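Side-chain contacts in protein (congerin I) (PDB 1C1L), which binds beta-galactosides such as lactose as a homodimeric galectin, though its physiological role is not yet known: residues F88-S93 and F99-L104; K16-G21 and P121-A126. One frame throughout, in Å; residues are numbered along the deposited sequence. Where two conformers were deposited one is given.

Contact 1. Residues F88-S93 and F99-L104; sequences FEITLS and FYIDIL
Thr91 and Asp102 face each other as a hydrogen-bonded pair in the antiparallel beta hairpin of strands 87-94 and 98-103, part of one sheet of the galectin beta sandwich. Each backbone N-H is nearly straight on the other's carbonyl, Asp102 N to Thr91 O at 2.8 Å and Thr91 N to Asp102 O at 2.9 Å; Ser93 and Tyr100 repeat the pattern.

Ile90, Leu92, Ile101 and Ile103 share the face turned to the second sheet, where branched aliphatic side chains suit both an extended backbone and a dry interior. Ile90 CG2 lies 3.9 Å from Ile101 CG2, and the Ile90 and Ile103 side chains lie side by side, CG1 to CG1 at 4.2 Å. At the next non-hydrogen-bonded pair, Leu92 CD2 rests against Ile101 CG1 at 3.9 Å.

The other face is mostly polar. Thr91 OG1 bonds to Thr19 OG1, and the hydroxyl of Tyr100 reaches Asp95. Glu89 can be followed outward: CB lies 4.0 Å from both CB and CD2 of Leu104, the chain is extended beyond CG (chi2 177°), OE1 passes 3.8 Å from Leu104 CD2, and OE2 is hydrogen-bonded to Tyr87 OH. At the far end of the hairpin, Ser93 OG lies 2.8 Å from a water that donates a hydrogen bond to Tyr100 O.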
loop_
_atom_site.group_PDB
_atom_site.type_symbol
_atom_site.label_atom_id
_atom_site.label_comp_id
_atom_site.label_asym_id
_atom_site.label_seq_id
_atom_site.Cartn_x
_atom_site.Cartn_y
_atom_site.Cartn_z
ATOM N N PHE A 88 1.859 10.763 11.124
ATOM C CA PHE A 88 1.133 11.689 10.271
ATOM C C PHE A 88 0.275 10.864 9.317
ATOM O O PHE A 88 0.556 9.687 9.062
ATOM C CB PHE A 88 2.096 12.574 9.427
ATOM C CG PHE A 88 2.875 11.809 8.364
ATOM C CD1 PHE A 88 4.063 11.161 8.713
ATOM C CD2 PHE A 88 2.368 11.692 7.058
ATOM C CE1 PHE A 88 4.733 10.390 7.765
ATOM C CE2 PHE A 88 3.042 10.918 6.119
ATOM C CZ PHE A 88 4.224 10.263 6.473
ATOM N N GLU A 89 -0.756 11.505 8.780
ATOM C CA GLU A 89 -1.551 10.966 7.687
ATOM C C GLU A 89 -1.873 12.126 6.769
ATOM O O GLU A 89 -2.215 13.232 7.239
ATOM C CB GLU A 89 -2.898 10.412 8.083
ATOM C CG GLU A 89 -2.782 9.009 8.612
ATOM C CD GLU A 89 -4.063 8.366 9.120
ATOM O OE1 GLU A 89 -5.151 8.912 8.936
ATOM O OE2 GLU A 89 -3.974 7.298 9.710
ATOM N N ILE A 90 -1.728 11.895 5.480
ATOM C CA ILE A 90 -2.084 12.870 4.473
ATOM C C ILE A 90 -2.941 12.134 3.445
ATOM O O ILE A 90 -2.561 11.061 2.962
ATOM C CB ILE A 90 -0.797 13.449 3.826
ATOM C CG1 ILE A 90 0.062 14.179 4.853
ATOM C CG2 ILE A 90 -1.225 14.400 2.713
ATOM C CD1 ILE A 90 1.482 14.429 4.311
ATOM N N THR A 91 -4.100 12.679 3.112
ATOM C CA THR A 91 -4.974 12.116 2.097
ATOM C C THR A 91 -4.949 12.993 0.856
ATOM O O THR A 91 -5.116 14.218 0.907
ATOM C CB THR A 91 -6.419 12.024 2.594
ATOM O OG1 THR A 91 -6.378 11.219 3.759
ATOM C CG2 THR A 91 -7.383 11.452 1.542
ATOM N N LEU A 92 -4.801 12.332 -0.277
ATOM C CA LEU A 92 -4.740 12.980 -1.563
ATOM C C LEU A 92 -5.871 12.471 -2.440
ATOM O O LEU A 92 -6.195 11.279 -2.446
ATOM C CB LEU A 92 -3.445 12.660 -2.286
ATOM C CG LEU A 92 -2.074 12.766 -1.640
ATOM C CD1 LEU A 92 -1.001 12.286 -2.599
ATOM C CD2 LEU A 92 -1.795 14.218 -1.314
ATOM N N SER A 93 -6.478 13.379 -3.171
ATOM C CA SER A 93 -7.415 13.039 -4.209
ATOM C C SER A 93 -7.179 14.069 -5.306
ATOM O O SER A 93 -6.448 15.055 -5.112
ATOM C CB SER A 93 -8.854 13.102 -3.678
ATOM O OG SER A 93 -9.242 14.342 -3.099
ATOM N N PHE A 99 -5.236 18.812 -7.526
ATOM C CA PHE A 99 -4.970 17.887 -6.445
ATOM C C PHE A 99 -5.535 18.587 -5.227
ATOM O O PHE A 99 -5.458 19.819 -5.075
ATOM C CB PHE A 99 -3.493 17.663 -6.168
ATOM C CG PHE A 99 -2.880 16.736 -7.188
ATOM C CD1 PHE A 99 -2.387 17.239 -8.391
ATOM C CD2 PHE A 99 -2.853 15.357 -6.928
ATOM C CE1 PHE A 99 -1.870 16.364 -9.344
ATOM C CE2 PHE A 99 -2.334 14.493 -7.887
ATOM C CZ PHE A 99 -1.848 14.994 -9.090
ATOM N N TYR A 100 -6.086 17.763 -4.355
ATOM C CA TYR A 100 -6.672 18.173 -3.101
ATOM C C TYR A 100 -5.895 17.418 -2.033
ATOM O O TYR A 100 -5.884 16.175 -2.004
ATOM C CB TYR A 100 -8.145 17.788 -3.088
ATOM C CG TYR A 100 -8.883 18.371 -4.281
ATOM C CD1 TYR A 100 -9.261 19.709 -4.250
ATOM C CD2 TYR A 100 -9.179 17.588 -5.399
ATOM C CE1 TYR A 100 -9.932 20.272 -5.326
ATOM C CE2 TYR A 100 -9.854 18.148 -6.484
ATOM C CZ TYR A 100 -10.227 19.494 -6.431
ATOM O OH TYR A 100 -10.894 20.091 -7.475
ATOM N N ILE A 101 -5.244 18.156 -1.143
ATOM C CA ILE A 101 -4.369 17.605 -0.119
ATOM C C ILE A 101 -5.002 17.862 1.231
ATOM O O ILE A 101 -5.209 19.008 1.651
ATOM C CB ILE A 101 -2.984 18.273 -0.222
ATOM C CG1 ILE A 101 -2.387 18.031 -1.610
ATOM C CG2 ILE A 101 -2.049 17.709 0.855
ATOM C CD1 ILE A 101 -1.517 19.183 -2.152
ATOM N N ASP A 102 -5.364 16.812 1.927
ATOM C CA ASP A 102 -5.966 16.950 3.227
ATOM C C ASP A 102 -4.994 16.391 4.251
ATOM O O ASP A 102 -4.815 15.175 4.364
ATOM C CB ASP A 102 -7.300 16.188 3.199
ATOM C CG ASP A 102 -8.129 16.168 4.472
ATOM O OD1 ASP A 102 -7.599 16.210 5.579
ATOM O OD2 ASP A 102 -9.347 16.091 4.359
ATOM N N ILE A 103 -4.382 17.275 5.041
ATOM C CA ILE A 103 -3.482 16.830 6.083
ATOM C C ILE A 103 -4.302 16.621 7.352
ATOM O O ILE A 103 -5.113 17.462 7.756
ATOM C CB ILE A 103 -2.381 17.894 6.276
ATOM C CG1 ILE A 103 -1.605 18.025 4.975
ATOM C CG2 ILE A 103 -1.444 17.500 7.418
ATOM C CD1 ILE A 103 -0.711 19.269 4.934
ATOM N N LEU A 104 -4.178 15.446 7.956
ATOM C CA LEU A 104 -4.937 15.135 9.153
ATOM C C LEU A 104 -4.529 16.082 10.263
ATOM O O LEU A 104 -3.342 16.216 10.561
ATOM C CB LEU A 104 -4.676 13.719 9.584
ATOM C CG LEU A 104 -5.412 13.246 10.818
ATOM C CD1 LEU A 104 -6.901 13.151 10.533
ATOM C CD2 LEU A 104 -4.807 11.925 11.242
HETATM O O HOH W 1 -1.321 14.257 10.392
HETATM O O HOH W 2 -5.559 12.567 6.339
HETATM O O HOH W 3 -8.109 14.620 -0.551
#

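Contact 2. Residues K16-G21 and P121-A126; sequences KFLTVG and PFLSLA
This is a purely apolar contact between the two sheets of the galectin beta sandwich, where strand 18-24 of one faces strand 122-127 of the other. The nearest CA atoms, of Val20 and Leu125, are 9.0 Å apart, so side chains alone bridge the gap. Leu123 is central. With CG anti to the backbone N (chi1 168°), its side chain reaches into the interior, and its forked end meets Val20 at an oblique crossing: CG1 of Val20 is 3.9 Å from CD2 of Leu123 and 4.0 Å from CD1, so this one methyl touches both branches. Leu18, two residues before Val20, approaches more loosely, its CD2 4.4 Å from Leu123 CD2.

Val33, Val35 and Val134 pack around these side chains. The site lies close to the dimer interface: Leu5 of the second subunit packs on Leu18 and Leu123, and the strand of Phe122 and Leu123 continues its sheet into that subunit by parallel pairing. Leucine has the length to reach between the sheets, while beta-branched valine suits an extended backbone and offers a compact methyl. No hydrogen bond joins the segments; van der Waals contact and exclusion of water probably account for most of the contact's contribution.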
loop_
_atom_site.group_PDB
_atom_site.type_symbol
_atom_site.label_atom_id
_atom_site.label_comp_id
_atom_site.label_asym_id
_atom_site.label_seq_id
_atom_site.Cartn_x
_atom_site.Cartn_y
_atom_site.Cartn_z
ATOM N N LYS A 16 -10.700 8.789 -6.265
ATOM C CA LYS A 16 -10.281 7.901 -5.188
ATOM C C LYS A 16 -9.527 8.726 -4.155
ATOM O O LYS A 16 -8.976 9.787 -4.492
ATOM C CB LYS A 16 -9.355 6.808 -5.722
ATOM C CG LYS A 16 -9.917 5.957 -6.842
ATOM C CD LYS A 16 -11.072 5.121 -6.337
ATOM C CE LYS A 16 -11.638 4.303 -7.462
ATOM N NZ LYS A 16 -12.748 3.487 -7.006
ATOM N N PHE A 17 -9.446 8.268 -2.920
ATOM C CA PHE A 17 -8.761 8.955 -1.843
ATOM C C PHE A 17 -7.631 8.059 -1.412
ATOM O O PHE A 17 -7.845 6.947 -0.933
ATOM C CB PHE A 17 -9.697 9.194 -0.662
ATOM C CG PHE A 17 -10.747 10.215 -1.049
ATOM C CD1 PHE A 17 -11.863 9.819 -1.791
ATOM C CD2 PHE A 17 -10.574 11.559 -0.721
ATOM C CE1 PHE A 17 -12.793 10.767 -2.213
ATOM C CE2 PHE A 17 -11.508 12.499 -1.142
ATOM C CZ PHE A 17 -12.615 12.104 -1.889
ATOM N N LEU A 18 -6.410 8.523 -1.603
ATOM C CA LEU A 18 -5.218 7.813 -1.193
ATOM C C LEU A 18 -4.718 8.401 0.124
ATOM O O LEU A 18 -4.447 9.603 0.196
ATOM C CB LEU A 18 -4.139 7.954 -2.260
ATOM C CG LEU A 18 -2.774 7.355 -1.969
ATOM C CD1 LEU A 18 -2.889 5.843 -1.998
ATOM C CD2 LEU A 18 -1.761 7.809 -3.002
ATOM N N THR A 19 -4.639 7.647 1.206
ATOM C CA THR A 19 -4.094 8.146 2.458
ATOM C C THR A 19 -2.730 7.517 2.652
ATOM O O THR A 19 -2.583 6.308 2.460
ATOM C CB THR A 19 -5.008 7.775 3.637
ATOM O OG1 THR A 19 -6.230 8.456 3.392
ATOM C CG2 THR A 19 -4.477 8.174 5.010
ATOM N N VAL A 20 -1.726 8.323 2.985
ATOM C CA VAL A 20 -0.427 7.809 3.344
ATOM C C VAL A 20 -0.264 8.119 4.830
ATOM O O VAL A 20 -0.690 9.182 5.316
ATOM C CB VAL A 20 0.695 8.490 2.505
ATOM C CG1 VAL A 20 0.572 8.013 1.064
ATOM C CG2 VAL A 20 0.591 10.009 2.537
ATOM N N GLY A 21 0.286 7.181 5.581
ATOM C CA GLY A 21 0.529 7.363 6.997
ATOM C C GLY A 21 1.934 6.900 7.314
ATOM O O GLY A 21 2.515 6.072 6.593
ATOM N N PRO A 121 0.392 5.848 -11.221
ATOM C CA PRO A 121 0.887 4.513 -10.873
ATOM C C PRO A 121 1.952 4.420 -9.794
ATOM O O PRO A 121 2.283 3.322 -9.345
ATOM C CB PRO A 121 1.370 3.974 -12.190
ATOM C CG PRO A 121 1.992 5.202 -12.804
ATOM C CD PRO A 121 0.938 6.255 -12.516
ATOM N N PHE A 122 2.534 5.542 -9.382
ATOM C CA PHE A 122 3.684 5.511 -8.504
ATOM C C PHE A 122 3.556 6.412 -7.281
ATOM O O PHE A 122 3.090 7.557 -7.366
ATOM C CB PHE A 122 4.896 5.897 -9.353
ATOM C CG PHE A 122 6.209 6.020 -8.603
ATOM C CD1 PHE A 122 7.021 4.899 -8.454
ATOM C CD2 PHE A 122 6.591 7.251 -8.053
ATOM C CE1 PHE A 122 8.225 5.007 -7.753
ATOM C CE2 PHE A 122 7.790 7.350 -7.352
ATOM C CZ PHE A 122 8.602 6.229 -7.205
ATOM N N LEU A 123 4.035 5.863 -6.168
ATOM C CA LEU A 123 4.059 6.573 -4.899
ATOM C C LEU A 123 5.384 6.342 -4.187
ATOM O O LEU A 123 5.866 5.201 -4.108
ATOM C CB LEU A 123 2.913 6.083 -3.994
ATOM C CG LEU A 123 2.906 6.499 -2.499
ATOM C CD1 LEU A 123 2.635 7.980 -2.373
ATOM C CD2 LEU A 123 1.867 5.700 -1.744
ATOM N N SER A 124 5.992 7.413 -3.661
ATOM C CA SER A 124 7.146 7.266 -2.801
ATOM C C SER A 124 7.104 8.316 -1.703
ATOM O O SER A 124 6.543 9.410 -1.859
ATOM C CB SER A 124 8.458 7.423 -3.609
ATOM O OG SER A 124 8.754 8.711 -4.155
ATOM N N LEU A 125 7.755 7.997 -0.606
ATOM C CA LEU A 125 7.973 8.944 0.455
ATOM C C LEU A 125 9.480 9.115 0.422
ATOM O O LEU A 125 10.195 8.128 0.227
ATOM C CB LEU A 125 7.502 8.344 1.762
ATOM C CG LEU A 125 7.742 9.122 3.035
ATOM C CD1 LEU A 125 6.469 9.161 3.854
ATOM C CD2 LEU A 125 8.902 8.496 3.774
ATOM N N ALA A 126 10.006 10.332 0.486
ATOM C CA ALA A 126 11.446 10.535 0.536
ATOM C C ALA A 126 11.810 11.418 1.724
ATOM O O ALA A 126 10.979 12.142 2.272
ATOM C CB ALA A 126 11.957 11.218 -0.736
#

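Contact 1 joins neighbouring strands within one sheet, whereas contact 2 crosses the sandwich from that sheet to the other. Backbone hydrogen bonds dominate the first, which has a buried apolar face and a more exposed polar one with bound waters; the second is wholly buried and depends on methyl packing. They meet because strands 87-94 and 18-24 are neighbours: the backbone N of Leu92 lies 2.8 Å from Leu18 O, a probable hydrogen bond. The buried apolar residues of both contacts line the same interior between the sheets. Contact 2 also adjoins the second subunit, which does not touch the segments of contact 1.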